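Local coordinates for protein probable DNA endonuclease SmrA (Escherichia coli, PDB 3QD7) that binds DNA and has DNA endonuclease activity, and is seen here as a fragment that contains the small MutS-related (Smr) domain, at residues D7-T12 and M63-I68; G13-I18 and R97-R102; G34-L39 and V110-T115; N51-P56 and L80-K85. All blocks are in the same frame, centred on the assembly; numbering follows the deposited sequence.

In the fold
The N-terminal arm runs across two helices of the Smr domain, meeting helix 57-73 in interaction 1 and helix 92-105 in interaction 2. The centres of these contacts lie about 14 Å apart, and a weak bond from R102 NH1 to T11 O joins them. Beneath both helices, L52 of interaction 4 ties them to the sheet: its CD2 is 3.9 Å from V64 CG2 and 3.7 Å from V100 CG2. Interaction 3 packs on the other face of the sheet, its centre about 20 Å from those of interactions 1 and 4. Interaction 4 also contains H83 and G84, which open the HGxG signature of Smr domains.

Interaction 1: residues D7-T12 and M63-I68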
loop_
_atom_site.group_PDB
_atom_site.type_symbol
_atom_site.label_atom_id
_atom_site.label_comp_id
_atom_site.label_asym_id
_atom_site.label_seq_id
_atom_site.Cartn_x
_atom_site.Cartn_y
_atom_site.Cartn_z
ATOM N N ASP A 7 -8.282 10.356 -13.937
ATOM C CA ASP A 7 -6.819 10.476 -13.699
ATOM C C ASP A 7 -6.164 9.251 -13.035
ATOM O O ASP A 7 -4.942 9.225 -12.849
ATOM C CB ASP A 7 -6.521 11.692 -12.825
ATOM C CG ASP A 7 -6.940 12.990 -13.476
ATOM O OD1 ASP A 7 -6.622 13.204 -14.666
ATOM O OD2 ASP A 7 -7.582 13.796 -12.791
ATOM N N ASN A 8 -6.980 8.260 -12.681
ATOM C CA ASN A 8 -6.531 7.050 -11.996
ATOM C C ASN A 8 -5.688 6.174 -12.897
ATOM O O ASN A 8 -6.203 5.370 -13.669
ATOM C CB ASN A 8 -7.722 6.254 -11.419
ATOM C CG ASN A 8 -7.284 5.216 -10.375
ATOM O OD1 ASN A 8 -6.191 4.655 -10.471
ATOM N ND2 ASN A 8 -8.138 4.965 -9.375
ATOM N N PHE A 9 -4.376 6.319 -12.757
ATOM C CA PHE A 9 -3.406 5.601 -13.584
ATOM C C PHE A 9 -3.067 4.195 -13.094
ATOM O O PHE A 9 -2.288 3.482 -13.737
ATOM C CB PHE A 9 -2.112 6.430 -13.736
ATOM C CG PHE A 9 -1.563 6.960 -12.435
ATOM C CD1 PHE A 9 -1.620 8.324 -12.165
ATOM C CD2 PHE A 9 -0.968 6.091 -11.485
ATOM C CE1 PHE A 9 -1.113 8.837 -10.960
ATOM C CE2 PHE A 9 -0.448 6.590 -10.277
ATOM C CZ PHE A 9 -0.537 7.975 -10.009
ATOM N N LEU A 10 -3.629 3.788 -11.967
ATOM C CA LEU A 10 -3.403 2.425 -11.451
ATOM C C LEU A 10 -3.877 1.353 -12.454
ATOM O O LEU A 10 -4.990 1.434 -12.992
ATOM C CB LEU A 10 -4.084 2.254 -10.085
ATOM C CG LEU A 10 -3.650 3.281 -9.014
ATOM C CD1 LEU A 10 -4.144 2.905 -7.661
ATOM C CD2 LEU A 10 -2.125 3.416 -8.958
ATOM N N THR A 11 -3.038 0.349 -12.696
ATOM C CA THR A 11 -3.287 -0.597 -13.786
ATOM C C THR A 11 -3.744 -1.946 -13.245
ATOM O O THR A 11 -3.403 -2.331 -12.122
ATOM C CB THR A 11 -2.028 -0.810 -14.709
ATOM O OG1 THR A 11 -0.971 -1.407 -13.955
ATOM C CG2 THR A 11 -1.544 0.518 -15.358
ATOM N N THR A 12 -4.526 -2.651 -14.046
ATOM C CA THR A 12 -4.935 -4.000 -13.714
ATOM C C THR A 12 -4.443 -4.895 -14.837
ATOM O O THR A 12 -3.855 -4.418 -15.809
ATOM C CB THR A 12 -6.466 -4.130 -13.575
ATOM O OG1 THR A 12 -7.079 -3.780 -14.814
ATOM C CG2 THR A 12 -7.002 -3.214 -12.500
ATOM N N MET A 63 -10.097 3.623 -4.100
ATOM C CA MET A 63 -9.747 4.044 -2.734
ATOM C C MET A 63 -8.239 4.294 -2.550
ATOM O O MET A 63 -7.830 5.279 -1.964
ATOM C CB MET A 63 -10.225 2.984 -1.723
ATOM C CG MET A 63 -11.745 2.850 -1.639
ATOM S SD MET A 63 -12.258 1.351 -0.770
ATOM C CE MET A 63 -12.104 1.900 0.926
ATOM N N VAL A 64 -7.415 3.398 -3.066
ATOM C CA VAL A 64 -5.958 3.537 -2.929
ATOM C C VAL A 64 -5.491 4.817 -3.641
ATOM O O VAL A 64 -4.715 5.606 -3.105
ATOM C CB VAL A 64 -5.229 2.241 -3.482
ATOM C CG1 VAL A 64 -3.718 2.445 -3.641
ATOM C CG2 VAL A 64 -5.548 1.022 -2.583
ATOM N N PHE A 65 -5.982 5.010 -4.856
ATOM C CA PHE A 65 -5.634 6.177 -5.632
ATOM C C PHE A 65 -6.045 7.434 -4.893
ATOM O O PHE A 65 -5.228 8.326 -4.662
ATOM C CB PHE A 65 -6.301 6.112 -6.998
ATOM C CG PHE A 65 -6.014 7.289 -7.863
ATOM C CD1 PHE A 65 -7.018 8.217 -8.145
ATOM C CD2 PHE A 65 -4.751 7.465 -8.419
ATOM C CE1 PHE A 65 -6.765 9.311 -8.976
ATOM C CE2 PHE A 65 -4.491 8.561 -9.258
ATOM C CZ PHE A 65 -5.500 9.483 -9.521
ATOM N N SER A 66 -7.309 7.489 -4.494
ATOM C CA SER A 66 -7.832 8.643 -3.781
ATOM C C SER A 66 -7.124 8.867 -2.427
ATOM O O SER A 66 -6.813 9.998 -2.048
ATOM C CB SER A 66 -9.342 8.446 -3.590
ATOM O OG SER A 66 -9.909 9.595 -3.004
ATOM N N PHE A 67 -6.871 7.776 -1.699
ATOM C CA PHE A 67 -6.222 7.853 -0.381
ATOM C C PHE A 67 -4.785 8.360 -0.509
ATOM O O PHE A 67 -4.352 9.241 0.232
ATOM C CB PHE A 67 -6.245 6.472 0.299
ATOM C CG PHE A 67 -5.478 6.412 1.599
ATOM C CD1 PHE A 67 -6.003 6.985 2.774
ATOM C CD2 PHE A 67 -4.235 5.753 1.656
ATOM C CE1 PHE A 67 -5.295 6.906 3.996
ATOM C CE2 PHE A 67 -3.532 5.668 2.873
ATOM C CZ PHE A 67 -4.061 6.250 4.043
ATOM N N ILE A 68 -4.033 7.806 -1.447
ATOM C CA ILE A 68 -2.656 8.270 -1.611
ATOM C C ILE A 68 -2.584 9.748 -2.057
ATOM O O ILE A 68 -1.781 10.531 -1.520
ATOM C CB ILE A 68 -1.848 7.353 -2.567
ATOM C CG1 ILE A 68 -1.784 5.933 -1.990
ATOM C CG2 ILE A 68 -0.405 7.948 -2.793
ATOM C CD1 ILE A 68 -0.961 5.815 -0.715
#
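F65 reaches out of helix 57-73 into a bend of the N-terminal arm, and D7, N8, F9 and L10 gather round its side chain. At the root, F65 CB lies 3.2 Å from N8 ND2, with L10 CD1 also approaching it at 3.9 Å. F65 CG, anti to the backbone N (chi1 179°), sends the ring straight out toward the arm. Here the N8 side chain lies flat over it, N8 CG 3.5 Å from F65 CG and the amide and ring planes only 20° apart. N8 CA completes this cover as a CH-pi contact, 3.6 Å from the centroid of the F65 ring and almost directly above it. Farther out, F65 CE2 points into one face of F9. This T-shaped pair has its ring centroids 5.4 Å apart and its planes at 88°. At the tip, F65 CZ comes within 3.4 Å of the carbonyl D7 O. The arm keeps its bend through an Asx turn, with L10 N donating to N8 OD1 (3.1 Å), while N8 ND2 bonds to Q5 and to the R61 carbonyl; both ends of the covering amide are therefore held. With only an alanine at F65, the N8 amide would probably lose the ring it lies on and F9 the edge that meets its face. L10 continues the apolar seam onto V64 and then W103, so the arm spans from helix 57-73 to helix 92-105, while V64 and F67 turn inward to L50 of strand 49-51.

Interaction 2: residues G13-I18 and R97-R102; sequences GFLDII and RSYVAR
R102 runs out with CG anti to its N (chi1 164°) and bends at chi3, pointing its guanidinium end-on at the G13 carbonyl. R102 NH1 and NH2 each donate to G13 O at 3.1 Å, from the same face of the carbonyl plane, and the oxygen lies in the guanidinium plane. R102 NH2 also forms a salt bridge with D16 OD1 at 3.0 Å, the carboxylate turned 39° from the guanidinium. A methionine in place of R102 would probably leave G13 O and the D16 carboxylate without their charged partner and let this bend shift. Beside this pair L15 crosses Y99 obliquely, laying CD2 over one ring face, 3.9 Å from the Y99 centroid. S98 OG accepts a nearly straight bond from I18 N (2.8 Å, 172°), and I18 CD1 presses tightly on A101 CB. R97 crosses I18 at about a right angle and gives I18 O only a weak bond; its stronger hold is on the Q22 carbonyl. One water bridges D16 O and S98 O, donating to both at 2.7 Å. Backbone atoms of the irregular arm thus find partners in helix side chains and water, and the bond at D16 is probably strengthened by opposite charge.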
loop_
_atom_site.group_PDB
_atom_site.type_symbol
_atom_site.label_atom_id
_atom_site.label_comp_id
_atom_site.label_asym_id
_atom_site.label_seq_id
_atom_site.Cartn_x
_atom_site.Cartn_y
_atom_site.Cartn_z
ATOM N N GLY A 13 -4.671 -6.190 -14.709
ATOM C CA GLY A 13 -4.415 -7.080 -15.829
ATOM C C GLY A 13 -3.007 -7.600 -15.768
ATOM O O GLY A 13 -2.068 -6.857 -15.471
ATOM N N PHE A 14 -2.866 -8.888 -16.061
ATOM C CA PHE A 14 -1.585 -9.585 -15.910
ATOM C C PHE A 14 -1.064 -9.376 -14.484
ATOM O O PHE A 14 0.141 -9.163 -14.254
ATOM C CB PHE A 14 -0.577 -9.157 -16.991
ATOM C CG PHE A 14 -1.050 -9.435 -18.399
ATOM C CD1 PHE A 14 -0.688 -10.613 -19.046
ATOM C CD2 PHE A 14 -1.879 -8.535 -19.064
ATOM C CE1 PHE A 14 -1.136 -10.880 -20.333
ATOM C CE2 PHE A 14 -2.332 -8.797 -20.354
ATOM C CZ PHE A 14 -1.958 -9.968 -20.989
ATOM N N LEU A 15 -2.006 -9.433 -13.536
ATOM C CA LEU A 15 -1.678 -9.420 -12.126
ATOM C C LEU A 15 -0.619 -10.475 -11.883
ATOM O O LEU A 15 -0.768 -11.632 -12.289
ATOM C CB LEU A 15 -2.898 -9.682 -11.231
ATOM C CG LEU A 15 -2.596 -9.627 -9.718
ATOM C CD1 LEU A 15 -1.891 -8.331 -9.336
ATOM C CD2 LEU A 15 -3.857 -9.812 -8.898
ATOM N N ASP A 16 0.471 -10.022 -11.280
ATOM C CA ASP A 16 1.518 -10.864 -10.761
ATOM C C ASP A 16 1.156 -11.202 -9.300
ATOM O O ASP A 16 1.420 -10.413 -8.386
ATOM C CB ASP A 16 2.893 -10.159 -10.892
ATOM C CG ASP A 16 2.791 -8.604 -11.001
ATOM O OD1 ASP A 16 1.782 -8.059 -11.537
ATOM O OD2 ASP A 16 3.754 -7.910 -10.569
ATOM N N ILE A 17 0.532 -12.367 -9.101
ATOM C CA ILE A 17 0.037 -12.788 -7.787
ATOM C C ILE A 17 1.205 -13.097 -6.879
ATOM O O ILE A 17 2.117 -13.830 -7.268
ATOM C CB ILE A 17 -0.929 -13.982 -7.890
ATOM C CG1 ILE A 17 -2.188 -13.535 -8.636
ATOM C CG2 ILE A 17 -1.317 -14.512 -6.499
ATOM C CD1 ILE A 17 -3.045 -14.680 -9.169
ATOM N N ILE A 18 1.187 -12.515 -5.681
ATOM C CA ILE A 18 2.263 -12.745 -4.724
ATOM C C ILE A 18 1.945 -13.933 -3.803
ATOM O O ILE A 18 0.887 -13.967 -3.148
ATOM C CB ILE A 18 2.631 -11.471 -3.917
ATOM C CG1 ILE A 18 2.945 -10.316 -4.867
ATOM C CG2 ILE A 18 3.850 -11.719 -2.975
ATOM C CD1 ILE A 18 2.817 -9.001 -4.201
ATOM N N ARG A 97 -3.939 -7.708 -1.924
ATOM C CA ARG A 97 -2.562 -7.490 -1.513
ATOM C C ARG A 97 -1.653 -7.369 -2.746
ATOM O O ARG A 97 -0.765 -6.514 -2.796
ATOM C CB ARG A 97 -2.084 -8.648 -0.614
ATOM C CG ARG A 97 -0.729 -8.369 0.089
ATOM C CD ARG A 97 -0.291 -9.508 1.000
ATOM N NE ARG A 97 0.075 -10.704 0.243
ATOM C CZ ARG A 97 1.270 -11.285 0.261
ATOM N NH1 ARG A 97 2.267 -10.803 1.017
ATOM N NH2 ARG A 97 1.465 -12.362 -0.493
ATOM N N SER A 98 -1.878 -8.241 -3.735
ATOM C CA SER A 98 -1.024 -8.265 -4.946
ATOM C C SER A 98 -1.211 -7.023 -5.808
ATOM O O SER A 98 -0.231 -6.477 -6.320
ATOM C CB SER A 98 -1.222 -9.534 -5.774
ATOM O OG SER A 98 -0.762 -10.653 -5.070
ATOM N N TYR A 99 -2.458 -6.561 -5.922
ATOM C CA TYR A 99 -2.742 -5.312 -6.624
ATOM C C TYR A 99 -2.146 -4.138 -5.893
ATOM O O TYR A 99 -1.592 -3.228 -6.536
ATOM C CB TYR A 99 -4.248 -5.110 -6.809
ATOM C CG TYR A 99 -4.774 -5.701 -8.099
ATOM C CD1 TYR A 99 -4.245 -5.305 -9.344
ATOM C CD2 TYR A 99 -5.795 -6.660 -8.088
ATOM C CE1 TYR A 99 -4.728 -5.839 -10.534
ATOM C CE2 TYR A 99 -6.286 -7.215 -9.288
ATOM C CZ TYR A 99 -5.741 -6.790 -10.500
ATOM O OH TYR A 99 -6.200 -7.319 -11.670
ATOM N N VAL A 100 -2.252 -4.140 -4.553
ATOM C CA VAL A 100 -1.708 -3.015 -3.768
ATOM C C VAL A 100 -0.180 -2.955 -3.968
ATOM O O VAL A 100 0.400 -1.878 -4.132
ATOM C CB VAL A 100 -2.088 -3.098 -2.248
ATOM C CG1 VAL A 100 -1.254 -2.102 -1.423
ATOM C CG2 VAL A 100 -3.617 -2.861 -2.013
ATOM N N ALA A 101 0.465 -4.118 -3.996
ATOM C CA ALA A 101 1.905 -4.178 -4.271
ATOM C C ALA A 101 2.298 -3.475 -5.579
ATOM O O ALA A 101 3.283 -2.756 -5.625
ATOM C CB ALA A 101 2.386 -5.622 -4.291
ATOM N N ARG A 102 1.532 -3.708 -6.643
ATOM C CA ARG A 102 1.803 -3.073 -7.919
ATOM C C ARG A 102 1.437 -1.596 -7.884
ATOM O O ARG A 102 2.218 -0.756 -8.322
ATOM C CB ARG A 102 0.983 -3.755 -9.015
ATOM C CG ARG A 102 0.896 -2.944 -10.292
ATOM C CD ARG A 102 -0.177 -3.478 -11.181
ATOM N NE ARG A 102 0.275 -4.692 -11.853
ATOM C CZ ARG A 102 -0.341 -5.238 -12.891
ATOM N NH1 ARG A 102 -1.445 -4.671 -13.376
ATOM N NH2 ARG A 102 0.152 -6.339 -13.441
HETATM O O HOH W 1 1.493 -7.694 -7.998
#

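Interaction 3: residues G34-L39 and V110-T115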
loop_
_atom_site.group_PDB
_atom_site.type_symbol
_atom_site.label_atom_id
_atom_site.label_comp_id
_atom_site.label_asym_id
_atom_site.label_seq_id
_atom_site.Cartn_x
_atom_site.Cartn_y
_atom_site.Cartn_z
ATOM N N GLY A 34 18.162 7.558 5.923
ATOM C CA GLY A 34 17.138 7.334 6.973
ATOM C C GLY A 34 15.742 6.823 6.604
ATOM O O GLY A 34 14.954 6.472 7.497
ATOM N N VAL A 35 15.437 6.765 5.302
ATOM C CA VAL A 35 14.056 6.566 4.802
ATOM C C VAL A 35 13.342 5.313 5.353
ATOM O O VAL A 35 12.161 5.348 5.689
ATOM C CB VAL A 35 13.987 6.639 3.228
ATOM C CG1 VAL A 35 12.570 6.321 2.707
ATOM C CG2 VAL A 35 14.439 8.028 2.728
ATOM N N LEU A 36 14.095 4.232 5.496
ATOM C CA LEU A 36 13.546 2.939 5.838
ATOM C C LEU A 36 13.137 2.791 7.310
ATOM O O LEU A 36 12.210 2.033 7.640
ATOM C CB LEU A 36 14.512 1.855 5.366
ATOM C CG LEU A 36 14.637 1.787 3.825
ATOM C CD1 LEU A 36 13.262 1.625 3.173
ATOM C CD2 LEU A 36 15.395 2.984 3.179
ATOM N N ASP A 37 13.827 3.518 8.188
ATOM C CA ASP A 37 13.439 3.625 9.596
ATOM C C ASP A 37 12.112 4.346 9.741
ATOM O O ASP A 37 11.380 4.140 10.707
ATOM C CB ASP A 37 14.517 4.351 10.407
ATOM C CG ASP A 37 15.230 3.429 11.391
ATOM O OD1 ASP A 37 15.445 2.237 11.069
ATOM O OD2 ASP A 37 15.561 3.898 12.501
ATOM N N LYS A 38 11.816 5.201 8.767
ATOM C CA LYS A 38 10.507 5.836 8.635
ATOM C C LYS A 38 9.394 4.798 8.583
ATOM O O LYS A 38 8.290 5.042 9.071
ATOM C CB LYS A 38 10.494 6.710 7.368
ATOM C CG LYS A 38 9.469 7.812 7.355
ATOM C CD LYS A 38 9.730 8.780 6.213
ATOM C CE LYS A 38 9.190 8.253 4.910
ATOM N NZ LYS A 38 8.864 9.330 3.933
ATOM N N LEU A 39 9.686 3.636 8.000
ATOM C CA LEU A 39 8.709 2.561 7.876
ATOM C C LEU A 39 8.460 1.888 9.204
ATOM O O LEU A 39 7.310 1.580 9.535
ATOM C CB LEU A 39 9.163 1.499 6.872
ATOM C CG LEU A 39 9.163 1.783 5.368
ATOM C CD1 LEU A 39 9.706 0.596 4.569
ATOM C CD2 LEU A 39 7.777 2.121 4.907
ATOM N N VAL A 110 5.892 7.349 -3.828
ATOM C CA VAL A 110 6.071 6.194 -2.962
ATOM C C VAL A 110 7.561 5.801 -2.984
ATOM O O VAL A 110 8.111 5.462 -4.032
ATOM C CB VAL A 110 5.155 5.011 -3.407
ATOM C CG1 VAL A 110 5.640 3.649 -2.854
ATOM C CG2 VAL A 110 3.729 5.270 -2.992
ATOM N N GLN A 111 8.200 5.863 -1.824
ATOM C CA GLN A 111 9.642 5.538 -1.707
ATOM C C GLN A 111 9.887 4.058 -1.417
ATOM O O GLN A 111 10.860 3.478 -1.886
ATOM C CB GLN A 111 10.308 6.369 -0.605
ATOM C CG GLN A 111 10.186 7.887 -0.754
ATOM C CD GLN A 111 10.389 8.619 0.566
ATOM O OE1 GLN A 111 11.204 9.550 0.665
ATOM N NE2 GLN A 111 9.662 8.201 1.585
ATOM N N ALA A 112 9.022 3.467 -0.593
ATOM C CA ALA A 112 9.204 2.116 -0.131
ATOM C C ALA A 112 7.914 1.614 0.497
ATOM O O ALA A 112 7.056 2.401 0.878
ATOM C CB ALA A 112 10.357 2.072 0.923
ATOM N N TYR A 113 7.797 0.301 0.634
ATOM C CA TYR A 113 6.800 -0.299 1.491
ATOM C C TYR A 113 7.328 -1.623 2.039
ATOM O O TYR A 113 8.334 -2.169 1.538
ATOM C CB TYR A 113 5.425 -0.457 0.803
ATOM C CG TYR A 113 5.391 -1.289 -0.474
ATOM C CD1 TYR A 113 5.469 -2.656 -0.436
ATOM C CD2 TYR A 113 5.233 -0.677 -1.721
ATOM C CE1 TYR A 113 5.434 -3.408 -1.587
ATOM C CE2 TYR A 113 5.180 -1.443 -2.896
ATOM C CZ TYR A 113 5.285 -2.797 -2.813
ATOM O OH TYR A 113 5.241 -3.559 -3.942
ATOM N N CYS A 114 6.656 -2.120 3.078
ATOM C CA CYS A 114 6.971 -3.436 3.656
ATOM C C CYS A 114 5.818 -3.933 4.530
ATOM O O CYS A 114 4.963 -3.158 4.939
ATOM C CB CYS A 114 8.260 -3.390 4.463
ATOM S SG CYS A 114 8.067 -2.477 6.006
ATOM N N THR A 115 5.812 -5.229 4.818
ATOM C CA THR A 115 4.757 -5.828 5.637
ATOM C C THR A 115 4.772 -5.135 7.021
ATOM O O THR A 115 5.832 -4.796 7.522
ATOM C CB THR A 115 4.930 -7.378 5.679
ATOM O OG1 THR A 115 4.850 -7.901 4.346
ATOM C CG2 THR A 115 3.843 -8.027 6.466
#
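L39 and L36 provide the apolar part of this contact, coming down onto A112 from segment 34-39. L36 CD1 sits 3.7 Å from A112 CB, and L39 CD1 reaches the same methyl at 4.0 Å. L39 CD1 also lies 3.8 Å from C114 SG, so a single branch spans two residues of the strand whose side chains share a face. With SG between the backbone N and the carbonyl carbon (chi1 71°), C114 brings its sulfur to that leucine methyl. Y113, between A112 and C114, turns to the other side of the sheet, where its ring meets that of F26. At Q111 an apolar branch meets an amide: V35 CG1 lies 3.6 Å from Q111 NE2. Q111 and A112 both point toward segment 34-39, and both bond through their backbones to A129, a pattern consistent with a classic beta bulge. The polar part belongs to K38, whose chain bends at chi3 and crosses Q111 at about a right angle. The modelled K38 NZ to Q111 NE2 approach sets two donors together, so the orientation of that amide is doubtful. The amine has sound partners in the carbonyls of L130 and R77. The chemistry is therefore a leucine-alanine-cysteine seam closed at one end by a lysine whose charge is probably eased by those main-chain oxygens.

Interaction 4: residues N51-P56 and L80-K85; sequences NLLRQP and LIIHGK
I82 O accepts the shortest sound polar bond here, from L52 N at 2.9 Å. This is a bond of the parallel pairing that sets N51 beside I82, at the end of edge strand 49-51. On the face of the sheet that both occupy, I82 CD1 packs 4.1 Å from N51 CB. L52 drops to the helical side, where its CD2 meets I81 CG2 at 3.5 Å, with V64 and V100 beyond. Past the pairing the chain folds into a type II beta turn from L52 to Q55, closed by Q55 N to L52 O (3.2 Å), and P56 takes the N-cap position just before helix 57-73. L53, in this turn, lays CD2 against the backbone of G84, 3.5 Å from G84 CA. That methyl occupies the side of G84 where a CB would sit, and the G84 backbone (phi 102°, psi 168°) is of a kind that a residue with a CB would find strained. H83 points away from the turn, and its NE2 bonds to the S123 carbonyl. One main-chain hydrogen bond and a few aliphatic contacts therefore hold the start of the HGxG loop, glycine included, against the turn.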
loop_
_atom_site.group_PDB
_atom_site.type_symbol
_atom_site.label_atom_id
_atom_site.label_comp_id
_atom_site.label_asym_id
_atom_site.label_seq_id
_atom_site.Cartn_x
_atom_site.Cartn_y
_atom_site.Cartn_z
ATOM N N ASN A 51 -8.453 1.235 5.102
ATOM C CA ASN A 51 -9.066 -0.066 5.320
ATOM C C ASN A 51 -9.808 -0.638 4.091
ATOM O O ASN A 51 -10.896 -0.169 3.718
ATOM C CB ASN A 51 -9.961 0.028 6.580
ATOM C CG ASN A 51 -10.709 -1.258 6.891
ATOM O OD1 ASN A 51 -11.500 -1.300 7.830
ATOM N ND2 ASN A 51 -10.471 -2.292 6.133
ATOM N N LEU A 52 -9.214 -1.672 3.479
ATOM C CA LEU A 52 -9.689 -2.269 2.218
ATOM C C LEU A 52 -10.402 -3.604 2.416
ATOM O O LEU A 52 -10.724 -4.307 1.435
ATOM C CB LEU A 52 -8.492 -2.549 1.325
ATOM C CG LEU A 52 -8.052 -1.570 0.241
ATOM C CD1 LEU A 52 -8.484 -0.174 0.529
ATOM C CD2 LEU A 52 -6.547 -1.683 -0.024
ATOM N N LEU A 53 -10.609 -3.976 3.677
ATOM C CA LEU A 53 -11.237 -5.261 3.987
ATOM C C LEU A 53 -12.601 -5.356 3.329
ATOM O O LEU A 53 -13.400 -4.401 3.384
ATOM C CB LEU A 53 -11.345 -5.490 5.495
ATOM C CG LEU A 53 -10.011 -5.519 6.223
ATOM C CD1 LEU A 53 -10.276 -5.430 7.717
ATOM C CD2 LEU A 53 -9.201 -6.785 5.910
ATOM N N ARG A 54 -12.813 -6.502 2.683
ATOM C CA ARG A 54 -14.045 -6.885 1.971
ATOM C C ARG A 54 -14.526 -5.891 0.905
ATOM O O ARG A 54 -15.729 -5.771 0.613
ATOM C CB ARG A 54 -15.146 -7.395 2.930
ATOM C CG ARG A 54 -15.791 -6.393 3.860
ATOM C CD ARG A 54 -16.494 -7.120 5.021
ATOM N NE ARG A 54 -15.533 -7.786 5.908
ATOM C CZ ARG A 54 -15.127 -7.306 7.085
ATOM N NH1 ARG A 54 -15.606 -6.149 7.546
ATOM N NH2 ARG A 54 -14.235 -7.986 7.808
ATOM N N GLN A 55 -13.555 -5.199 0.308
ATOM C CA GLN A 55 -13.810 -4.329 -0.842
ATOM C C GLN A 55 -13.461 -5.043 -2.122
ATOM O O GLN A 55 -12.359 -5.617 -2.238
ATOM C CB GLN A 55 -13.013 -3.026 -0.757
ATOM C CG GLN A 55 -13.260 -2.208 0.510
ATOM C CD GLN A 55 -14.605 -1.490 0.522
ATOM O OE1 GLN A 55 -15.338 -1.479 -0.472
ATOM N NE2 GLN A 55 -14.930 -0.880 1.661
ATOM N N PRO A 56 -14.374 -4.986 -3.111
ATOM C CA PRO A 56 -14.079 -5.503 -4.459
ATOM C C PRO A 56 -12.820 -4.844 -5.058
ATOM O O PRO A 56 -12.411 -3.767 -4.605
ATOM C CB PRO A 56 -15.339 -5.149 -5.261
ATOM C CG PRO A 56 -16.052 -4.087 -4.454
ATOM C CD PRO A 56 -15.690 -4.319 -3.028
ATOM N N LEU A 80 -0.545 3.482 6.318
ATOM C CA LEU A 80 -0.812 2.074 6.504
ATOM C C LEU A 80 -1.920 1.624 5.570
ATOM O O LEU A 80 -3.005 2.215 5.545
ATOM C CB LEU A 80 -1.260 1.821 7.962
ATOM C CG LEU A 80 -1.618 0.379 8.347
ATOM C CD1 LEU A 80 -0.366 -0.494 8.263
ATOM C CD2 LEU A 80 -2.148 0.390 9.761
ATOM N N ILE A 81 -1.686 0.557 4.813
ATOM C CA ILE A 81 -2.779 -0.008 4.037
ATOM C C ILE A 81 -3.141 -1.406 4.523
ATOM O O ILE A 81 -2.289 -2.285 4.583
ATOM C CB ILE A 81 -2.479 -0.020 2.516
ATOM C CG1 ILE A 81 -2.071 1.381 2.007
ATOM C CG2 ILE A 81 -3.696 -0.565 1.741
ATOM C CD1 ILE A 81 -1.627 1.341 0.559
ATOM N N ILE A 82 -4.426 -1.601 4.816
ATOM C CA ILE A 82 -4.947 -2.844 5.358
ATOM C C ILE A 82 -5.680 -3.629 4.285
ATOM O O ILE A 82 -6.799 -3.271 3.873
ATOM C CB ILE A 82 -5.930 -2.579 6.542
ATOM C CG1 ILE A 82 -5.330 -1.525 7.500
ATOM C CG2 ILE A 82 -6.280 -3.904 7.272
ATOM C CD1 ILE A 82 -6.334 -0.788 8.397
ATOM N N HIS A 83 -5.050 -4.700 3.821
ATOM C CA HIS A 83 -5.657 -5.554 2.784
ATOM C C HIS A 83 -6.262 -6.851 3.332
ATOM O O HIS A 83 -7.171 -7.406 2.723
ATOM C CB HIS A 83 -4.636 -5.871 1.703
ATOM C CG HIS A 83 -3.339 -6.362 2.248
ATOM N ND1 HIS A 83 -2.190 -5.605 2.218
ATOM C CD2 HIS A 83 -3.015 -7.525 2.858
ATOM C CE1 HIS A 83 -1.211 -6.285 2.780
ATOM N NE2 HIS A 83 -1.691 -7.447 3.191
ATOM N N GLY A 84 -5.757 -7.326 4.473
ATOM C CA GLY A 84 -6.254 -8.562 5.066
ATOM C C GLY A 84 -5.337 -9.746 4.809
ATOM O O GLY A 84 -4.427 -9.666 3.991
ATOM N N LYS A 85 -5.582 -10.846 5.525
ATOM C CA LYS A 85 -4.801 -12.077 5.375
ATOM C C LYS A 85 -5.644 -13.109 4.635
ATOM O O LYS A 85 -6.825 -13.271 4.909
ATOM C CB LYS A 85 -4.352 -12.631 6.742
ATOM C CG LYS A 85 -3.723 -11.614 7.701
ATOM C CD LYS A 85 -3.349 -12.252 9.043
ATOM C CE LYS A 85 -2.740 -11.234 10.028
ATOM N NZ LYS A 85 -2.122 -11.947 11.230
#